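PDB 3V5C: mandelate racemase/muconate lactonizing protein from Paenibacillus sp., which probably dehydrates galacturonate, as a magnesium-dependent lyase of the enolase superfamily. Local coordinates for residues P66-A69 against E70-G74; R75-L78 against D79-D83; T6-Q9 against S10-V14; P289-T292 against H293-L297. The protein carries 1 engineered substitution. All blocks are in the same frame, centred on the assembly; numbering follows the deposited sequence.

Interaction 1: P66-A69 against E70-G74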
# COMPACT_ATOMS: atom_id res chain seq x y z
N PRO A 66 -24.95 5.43 -5.19
CA PRO A 66 -25.53 6.07 -6.38
C PRO A 66 -26.08 7.46 -6.05
O PRO A 66 -25.99 8.36 -6.87
CB PRO A 66 -26.69 5.15 -6.74
CG PRO A 66 -26.29 3.82 -6.22
CD PRO A 66 -25.49 4.07 -4.97
N GLU A 67 -26.62 7.62 -4.85
CA GLU A 67 -27.25 8.89 -4.47
C GLU A 67 -26.21 10.00 -4.30
O GLU A 67 -26.46 11.16 -4.64
CB GLU A 67 -28.10 8.71 -3.21
CG GLU A 67 -29.36 7.86 -3.42
CD GLU A 67 -29.10 6.35 -3.49
OE1 GLU A 67 -27.99 5.90 -3.13
OE2 GLU A 67 -30.03 5.61 -3.87
N TRP A 68 -25.04 9.63 -3.80
CA TRP A 68 -23.91 10.55 -3.72
C TRP A 68 -23.50 10.96 -5.13
O TRP A 68 -23.34 12.14 -5.44
CB TRP A 68 -22.74 9.87 -3.01
CG TRP A 68 -21.50 10.72 -2.74
CD1 TRP A 68 -21.17 11.32 -1.56
CD2 TRP A 68 -20.42 11.00 -3.65
NE1 TRP A 68 -19.96 11.98 -1.68
CE2 TRP A 68 -19.48 11.79 -2.95
CE3 TRP A 68 -20.16 10.66 -4.98
CZ2 TRP A 68 -18.31 12.26 -3.55
CZ3 TRP A 68 -19.00 11.12 -5.56
CH2 TRP A 68 -18.09 11.92 -4.86
N ALA A 69 -23.34 9.96 -6.01
CA ALA A 69 -22.86 10.22 -7.35
C ALA A 69 -23.86 11.07 -8.13
O ALA A 69 -23.47 11.92 -8.93
CB ALA A 69 -22.59 8.92 -8.07
N GLU A 70 -25.14 10.82 -7.93
CA GLU A 70 -26.18 11.56 -8.65
C GLU A 70 -25.96 13.06 -8.49
O GLU A 70 -26.13 13.82 -9.44
CB GLU A 70 -27.56 11.16 -8.12
CG GLU A 70 -28.74 11.72 -8.92
CD GLU A 70 -29.07 13.16 -8.55
OE1 GLU A 70 -28.81 13.56 -7.40
OE2 GLU A 70 -29.60 13.90 -9.42
N ASP A 71 -25.54 13.46 -7.29
CA ASP A 71 -25.32 14.86 -6.98
C ASP A 71 -24.05 15.45 -7.60
O ASP A 71 -23.86 16.66 -7.60
CB ASP A 71 -25.28 15.05 -5.46
CG ASP A 71 -25.52 16.48 -5.05
OD1 ASP A 71 -26.55 17.05 -5.49
OD2 ASP A 71 -24.69 17.04 -4.31
N VAL A 72 -23.18 14.60 -8.13
CA VAL A 72 -21.96 15.06 -8.77
C VAL A 72 -22.10 15.18 -10.28
O VAL A 72 -21.38 15.94 -10.91
CB VAL A 72 -20.78 14.14 -8.41
CG1 VAL A 72 -19.49 14.64 -9.04
CG2 VAL A 72 -20.62 14.08 -6.89
N ILE A 73 -23.03 14.43 -10.87
CA ILE A 73 -23.27 14.53 -12.32
C ILE A 73 -23.59 15.98 -12.66
O ILE A 73 -24.39 16.61 -11.97
CB ILE A 73 -24.43 13.63 -12.79
CG1 ILE A 73 -24.17 12.17 -12.40
CG2 ILE A 73 -24.70 13.81 -14.30
CD1 ILE A 73 -22.84 11.60 -12.87
N GLY A 74 -22.96 16.50 -13.71
CA GLY A 74 -23.20 17.87 -14.14
C GLY A 74 -22.23 18.89 -13.57
O GLY A 74 -22.13 20.01 -14.08
O HOH W 1 -28.84 12.21 -5.00
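Glu-70 returns to Pro-66 through a hydrogen bond from its backbone N to Pro-66 O, 2.8 Å long, which makes one i to i+4 turn of helix. With CG anti to the backbone N (chi1 -172°) and a bend at chi2, the carboxylate reaches a water that donates to both Glu-70 OE1 and Glu-67 O. The water lies 2.6 Å from Glu-67 O. Asp-71 adds a weak bond from its N to Trp-68 O, while its OD2 turns to a salt bridge with Arg-75. At Val-72 the side chain comes into play. Its CG2 sits over the face of the Trp-68 indole, 4.0 Å from the centroid of the six-membered ring and 24° off the normal, with CZ3 of Trp-68 the nearest ring atom to Val-72 CG2 at 3.6 Å. Val-72 N bonds to Ala-69 O at 2.8 Å, and Ile-73 N reaches the same Ala-69 O at 3.2 Å. Ile-73 and Val-72 also touch Ile-17 of strand 14-30. The chemistry is divided: the acidic ends of Glu-70 and Asp-71 are met by water and arginine, whereas Val-72 sets one methyl over the six-membered ring of the indole, and one carbonyl, gripped by two N-H groups, ties together the turn that carries them.

Interaction 2: R75-L78 against D79-D83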
# COMPACT_ATOMS: atom_id res chain seq x y z
N ARG A 75 -21.52 18.53 -12.51
CA ARG A 75 -20.52 19.43 -11.95
C ARG A 75 -19.31 19.58 -12.87
O ARG A 75 -18.91 18.65 -13.57
CB ARG A 75 -20.10 18.98 -10.54
CG ARG A 75 -21.23 19.05 -9.50
CD ARG A 75 -20.69 18.80 -8.10
NE ARG A 75 -21.74 18.56 -7.11
CZ ARG A 75 -22.03 19.39 -6.11
NH1 ARG A 75 -21.36 20.52 -5.97
NH2 ARG A 75 -23.00 19.07 -5.25
N ARG A 76 -18.73 20.78 -12.88
CA ARG A 76 -17.51 21.04 -13.64
C ARG A 76 -16.31 20.40 -12.94
O ARG A 76 -16.16 20.53 -11.72
CB ARG A 76 -17.30 22.54 -13.81
CG ARG A 76 -18.52 23.25 -14.38
CD ARG A 76 -18.30 24.75 -14.57
NE ARG A 76 -19.52 25.41 -15.04
CZ ARG A 76 -19.81 25.66 -16.31
NH1 ARG A 76 -18.97 25.32 -17.28
NH2 ARG A 76 -20.96 26.25 -16.62
N LEU A 77 -15.48 19.69 -13.70
CA LEU A 77 -14.27 19.07 -13.14
C LEU A 77 -13.42 20.07 -12.36
O LEU A 77 -12.91 19.75 -11.28
CB LEU A 77 -13.42 18.41 -14.24
CG LEU A 77 -12.05 17.87 -13.82
CD1 LEU A 77 -12.18 16.80 -12.73
CD2 LEU A 77 -11.33 17.30 -15.02
N LEU A 78 -13.27 21.29 -12.87
CA LEU A 78 -12.50 22.30 -12.15
C LEU A 78 -13.02 22.54 -10.73
O LEU A 78 -12.25 22.84 -9.82
CB LEU A 78 -12.51 23.64 -12.89
CG LEU A 78 -11.58 23.77 -14.09
CD1 LEU A 78 -11.82 25.11 -14.76
CD2 LEU A 78 -10.11 23.63 -13.69
N ASP A 79 -14.33 22.41 -10.55
CA ASP A 79 -14.94 22.71 -9.26
C ASP A 79 -14.67 21.63 -8.22
O ASP A 79 -14.94 21.82 -7.03
CB ASP A 79 -16.44 22.96 -9.41
CG ASP A 79 -16.74 24.25 -10.17
OD1 ASP A 79 -15.90 25.17 -10.15
OD2 ASP A 79 -17.82 24.32 -10.77
N LEU A 80 -14.15 20.48 -8.67
CA LEU A 80 -13.77 19.43 -7.73
C LEU A 80 -12.47 19.76 -7.02
O LEU A 80 -12.07 19.06 -6.09
CB LEU A 80 -13.62 18.09 -8.44
CG LEU A 80 -14.76 17.57 -9.32
CD1 LEU A 80 -14.52 16.09 -9.59
CD2 LEU A 80 -16.11 17.79 -8.70
N PHE A 81 -11.78 20.81 -7.46
CA PHE A 81 -10.50 21.19 -6.87
C PHE A 81 -10.66 22.51 -6.11
O PHE A 81 -11.49 23.34 -6.46
CB PHE A 81 -9.43 21.35 -7.96
CG PHE A 81 -9.09 20.07 -8.67
CD1 PHE A 81 -8.09 19.25 -8.19
CD2 PHE A 81 -9.79 19.68 -9.81
CE1 PHE A 81 -7.77 18.06 -8.85
CE2 PHE A 81 -9.48 18.50 -10.46
CZ PHE A 81 -8.47 17.68 -9.98
N ASP A 82 -9.88 22.69 -5.04
CA ASP A 82 -9.93 23.97 -4.35
C ASP A 82 -8.92 24.96 -4.94
O ASP A 82 -8.31 24.69 -5.98
CB ASP A 82 -9.75 23.81 -2.83
CG ASP A 82 -8.41 23.21 -2.46
OD1 ASP A 82 -7.50 23.20 -3.31
OD2 ASP A 82 -8.28 22.76 -1.30
N ASP A 83 -8.75 26.10 -4.27
CA ASP A 83 -7.92 27.19 -4.77
C ASP A 83 -6.46 26.79 -4.97
O ASP A 83 -5.70 27.51 -5.61
CB ASP A 83 -7.98 28.39 -3.83
CG ASP A 83 -9.39 28.90 -3.64
OD1 ASP A 83 -10.26 28.60 -4.49
OD2 ASP A 83 -9.64 29.60 -2.63
O HOH W 2 -19.63 22.59 -10.79
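Asp-79, Leu-80 and Phe-81 each donate a backbone N-H three residues back, to Arg-76 O (2.9 Å from Asp-79 N), Leu-77 O (3.0 Å from Leu-80 N) and Leu-78 O (3.1 Å from Phe-81 N). These three successive i to i+3 bonds form a short 3-10 helix, residues 77-80. A water fastens the start of this helix by accepting from Arg-76 N and donating to Asp-79 OD2. The carboxylate of Asp-79 lies alongside the aliphatic part of Arg-76, with OD2 of Asp-79 3.6 Å from CB of Arg-76; the two charged groups are not in contact, and Arg-76 NH1 bonds to Ser-10 O, although Arg-76 has two conformers and the placing of its end is correspondingly doubtful. On the buried side, Leu-77 is the meeting point. Its CG is anti to the backbone N (chi1 173°), which brings CD1 of Leu-77 within 4.0 Å of Leu-80 CD1, the two side chains crossing at about a right angle. The same methyl, CD1 of Leu-77, is 3.9 Å from CE2 of Phe-81. At the edge of that ring, CD2 of Phe-81 comes 3.4 Å from Leu-77 O. Shortening Leu-80 to an alanine is likely to open a gap beside Leu-77 CD1, where the Leu-80 methyl had packed, and to take one apolar contact from Tyr-91. Leu-77 and Phe-81 also pack on helix 92-107, so this is a short 3-10 helix laid against a longer helix, part of the N-terminal capping domain of the enolase fold.

Interaction 3: T6-Q9 against S10-V14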
# COMPACT_ATOMS: atom_id res chain seq x y z
N THR A 6 -4.10 23.66 -15.01
CA THR A 6 -4.29 24.89 -15.78
C THR A 6 -4.97 24.65 -17.13
O THR A 6 -5.67 25.53 -17.65
CB THR A 6 -2.95 25.62 -16.02
OG1 THR A 6 -2.01 24.73 -16.64
CG2 THR A 6 -2.37 26.14 -14.71
N GLY A 7 -4.77 23.46 -17.69
CA GLY A 7 -5.31 23.09 -18.98
C GLY A 7 -6.65 22.39 -18.91
O GLY A 7 -7.15 21.87 -19.91
N ILE A 8 -7.26 22.36 -17.73
CA ILE A 8 -8.63 21.88 -17.62
C ILE A 8 -9.56 23.02 -18.01
O ILE A 8 -9.55 24.07 -17.37
CB ILE A 8 -8.97 21.41 -16.20
CG1 ILE A 8 -8.03 20.27 -15.78
CG2 ILE A 8 -10.44 21.00 -16.10
CD1 ILE A 8 -8.24 19.77 -14.36
N GLN A 9 -10.35 22.80 -19.06
CA GLN A 9 -11.33 23.79 -19.51
C GLN A 9 -12.54 23.78 -18.59
O GLN A 9 -12.91 22.75 -18.04
CB GLN A 9 -11.76 23.50 -20.94
CG GLN A 9 -10.61 23.23 -21.89
CD GLN A 9 -9.62 24.38 -21.98
OE1 GLN A 9 -9.98 25.54 -21.77
NE2 GLN A 9 -8.37 24.07 -22.30
N SER A 10 -13.17 24.94 -18.43
CA SER A 10 -14.29 25.04 -17.49
C SER A 10 -15.57 24.38 -18.01
O SER A 10 -16.51 24.19 -17.25
CB SER A 10 -14.56 26.51 -17.15
OG SER A 10 -14.97 27.20 -18.31
N ASP A 11 -15.60 24.02 -19.29
CA ASP A 11 -16.79 23.37 -19.84
C ASP A 11 -16.79 21.86 -19.61
O ASP A 11 -17.79 21.19 -19.86
CB ASP A 11 -16.94 23.67 -21.35
CG ASP A 11 -15.80 23.11 -22.17
OD1 ASP A 11 -14.63 23.40 -21.85
OD2 ASP A 11 -16.07 22.35 -23.13
N TRP A 12 -15.67 21.31 -19.14
CA TRP A 12 -15.56 19.86 -18.94
C TRP A 12 -16.32 19.45 -17.68
O TRP A 12 -15.96 19.83 -16.58
CB TRP A 12 -14.11 19.43 -18.81
CG TRP A 12 -13.28 19.63 -20.06
CD1 TRP A 12 -13.73 20.00 -21.30
CD2 TRP A 12 -11.86 19.46 -20.18
NE1 TRP A 12 -12.67 20.08 -22.18
CE2 TRP A 12 -11.51 19.75 -21.52
CE3 TRP A 12 -10.84 19.10 -19.29
CZ2 TRP A 12 -10.20 19.70 -21.98
CZ3 TRP A 12 -9.54 19.04 -19.75
CH2 TRP A 12 -9.23 19.34 -21.09
N LYS A 13 -17.39 18.66 -17.87
CA LYS A 13 -18.26 18.30 -16.77
C LYS A 13 -18.30 16.79 -16.57
O LYS A 13 -18.05 16.01 -17.50
CB LYS A 13 -19.68 18.81 -17.04
CG LYS A 13 -19.80 20.34 -17.06
CD LYS A 13 -21.22 20.77 -17.41
CE LYS A 13 -21.41 22.25 -17.11
NZ LYS A 13 -22.59 22.83 -17.83
N VAL A 14 -18.62 16.40 -15.34
CA VAL A 14 -18.88 15.01 -15.03
C VAL A 14 -20.19 14.61 -15.72
O VAL A 14 -21.24 15.17 -15.43
CB VAL A 14 -18.98 14.79 -13.52
CG1 VAL A 14 -19.29 13.32 -13.23
CG2 VAL A 14 -17.70 15.25 -12.83
O HOH W 3 -14.09 21.78 -15.64
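Gln-9 lays the start of its side chain over one face of the Trp-12 indole: its CB is 3.8 Å from the centroid of the five-membered ring and only 13° off the normal, a CH-pi contact. CG follows across the ring, 3.6 Å from Trp-12 CZ2 to Gln-9 CG. The chain bends at chi2 (-59°), and the amide plane at its end stands 81° from the indole plane, so the amide is not stacked on the ring. The backbone N of Gln-9 also lies over a face. Farther round the six-membered ring, Ile-8 CG2 touches Trp-12 CE3 at 3.7 Å, and Gly-7 O comes obliquely to CH2 of Trp-12 at 3.5 Å. The overlap accompanies a type I beta turn from Gln-9 to Trp-12, consistent with the turn bringing them together; its closing bond, Trp-12 N to Gln-9 O, is weak at 3.3 Å. A water reinforces the turn by donating to both Gln-9 O (2.8 Å) and Trp-12 O. Around the turn, Trp-12 has a cation-pi contact with Arg-106 and meets the ring of Trp-102. A serine replacing Trp-12 would probably leave the Gln-9 methylenes and Ile-8 CG2 without their aromatic surface and Arg-106 without its cation-pi partner. The whole is a type I turn with an aromatic cover at its fourth residue, leading into strand 14-30, the first strand of the antiparallel sheet in the N-terminal domain.

Interaction 4: P289-T292 against H293-L297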
# COMPACT_ATOMS: atom_id res chain seq x y z
N PRO A 289 -6.46 6.94 4.01
CA PRO A 289 -7.09 8.17 3.52
C PRO A 289 -6.88 8.49 2.04
O PRO A 289 -7.51 9.44 1.56
CB PRO A 289 -6.43 9.25 4.36
CG PRO A 289 -5.03 8.72 4.58
CD PRO A 289 -5.24 7.24 4.80
N GLY A 290 -6.03 7.75 1.33
CA GLY A 290 -5.95 7.96 -0.11
C GLY A 290 -4.78 8.75 -0.68
O GLY A 290 -3.86 9.19 0.03
N PHE A 291 -4.83 8.89 -2.00
CA PHE A 291 -3.75 9.43 -2.82
C PHE A 291 -3.54 10.93 -2.60
O PHE A 291 -2.41 11.37 -2.38
CB PHE A 291 -4.06 9.15 -4.30
CG PHE A 291 -2.86 9.30 -5.22
CD1 PHE A 291 -2.08 8.21 -5.56
CD2 PHE A 291 -2.53 10.55 -5.77
CE1 PHE A 291 -0.98 8.34 -6.40
CE2 PHE A 291 -1.44 10.69 -6.63
CZ PHE A 291 -0.65 9.57 -6.94
N THR A 292 -4.61 11.70 -2.72
CA THR A 292 -4.55 13.15 -2.56
C THR A 292 -4.08 13.51 -1.15
O THR A 292 -3.22 14.38 -0.95
CB THR A 292 -5.92 13.79 -2.86
OG1 THR A 292 -6.27 13.46 -4.21
CG2 THR A 292 -5.83 15.31 -2.73
N HIS A 293 -4.61 12.78 -0.17
CA HIS A 293 -4.19 12.95 1.21
C HIS A 293 -2.69 12.66 1.34
O HIS A 293 -1.93 13.40 2.00
CB HIS A 293 -4.99 12.01 2.11
CG HIS A 293 -4.66 12.14 3.56
ND1 HIS A 293 -5.45 12.84 4.44
CD2 HIS A 293 -3.62 11.65 4.28
CE1 HIS A 293 -4.92 12.79 5.65
NE2 HIS A 293 -3.81 12.07 5.58
N TRP A 294 -2.25 11.58 0.71
CA TRP A 294 -0.85 11.18 0.77
C TRP A 294 0.09 12.19 0.10
O TRP A 294 1.22 12.37 0.54
CB TRP A 294 -0.66 9.78 0.19
CG TRP A 294 -0.46 8.73 1.24
CD1 TRP A 294 -1.31 7.70 1.53
CD2 TRP A 294 0.66 8.61 2.12
NE1 TRP A 294 -0.78 6.94 2.56
CE2 TRP A 294 0.43 7.47 2.94
CE3 TRP A 294 1.84 9.35 2.31
CZ2 TRP A 294 1.32 7.07 3.93
CZ3 TRP A 294 2.74 8.93 3.30
CH2 TRP A 294 2.47 7.79 4.08
N MET A 295 -0.36 12.86 -0.96
CA MET A 295 0.47 13.91 -1.53
C MET A 295 0.78 15.00 -0.49
O MET A 295 1.95 15.42 -0.33
CB MET A 295 -0.21 14.52 -2.75
CG MET A 295 -0.19 13.57 -3.94
SD MET A 295 -1.22 14.12 -5.33
CE MET A 295 -0.73 15.83 -5.49
N GLU A 296 -0.24 15.42 0.23
CA GLU A 296 -0.07 16.46 1.25
C GLU A 296 0.71 15.93 2.45
O GLU A 296 1.64 16.57 2.95
CB GLU A 296 -1.43 17.01 1.70
CG GLU A 296 -2.18 17.76 0.61
CD GLU A 296 -3.53 18.27 1.06
OE1 GLU A 296 -3.65 18.74 2.21
OE2 GLU A 296 -4.48 18.19 0.24
N LEU A 297 0.33 14.75 2.91
CA LEU A 297 1.02 14.12 4.03
C LEU A 297 2.50 13.90 3.74
O LEU A 297 3.36 14.20 4.58
CB LEU A 297 0.32 12.81 4.39
CG LEU A 297 1.00 12.01 5.50
CD1 LEU A 297 1.02 12.81 6.79
CD2 LEU A 297 0.24 10.72 5.68
O HOH W 4 -6.99 11.24 -0.54
O HOH W 5 -3.09 16.95 -2.32
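His-293 starts at CB beside the carbonyl of Pro-289, 3.6 Å from His-293 CB to Pro-289 O. Its CG, anti to the backbone N (chi1 -178°), is then 3.5 Å from Pro-289 CB. Farther out, CD2 meets Pro-289 CG at 3.3 Å, and NE2 at the end of the ring is 3.7 Å from the same Pro-289 CG. Pro-289 CG thus lies over one imidazole face, offset toward its rim and 27° off the normal through the ring centroid, a CH-pi contact; the peptide bond before Pro-289 is cis. On the backbone side, a water donates to Pro-289 O and accepts from His-293 N, answering an N-H in the first turn of the helix. Gly-290 is the N-cap residue, and its O accepts from Trp-294 N at 3.0 Å. The N-H groups of Phe-291 and Thr-292 are both taken by the carboxylate of Glu-96, whose negative charge would suit the start of a helix. One turn on, Met-295 makes an oblique Met-aromatic contact with Phe-291, its SD 4.8 Å from the ring centroid and 3.7 Å from Phe-291 CE2. A second water donates to Thr-292 O and to Glu-296 OE2, and the latter also forms a salt bridge with Arg-92. This capped start of helix 291-303 belongs to the beta-alpha-beta unit of strand 281-282, that helix and strand 307-308 in the enolase-type barrel.

Interactions 1, 2 and 3 lie together in the N-terminal domain, interaction 3 touching both of the others, and interaction 4 stands on the barrel. Segments 66-74 and 75-83 adjoin in sequence, their centres about 15 Å apart. Interaction 3 joins both: Gly-74 N lies 2.8 Å from Val-14 O, Arg-75 O lies 2.9 Å from Val-14 N, and Leu-78 CD2 packs 3.5 Å from Ile-8 CB; the centres of interactions 2 and 3 are about 9 Å apart. Interaction 4 touches none of them, its nearest atoms being about 6 Å from interaction 2. Its Trp-294 side chain is about 12 Å from a bound magnesium ion, held by Glu-238 and Asp-261.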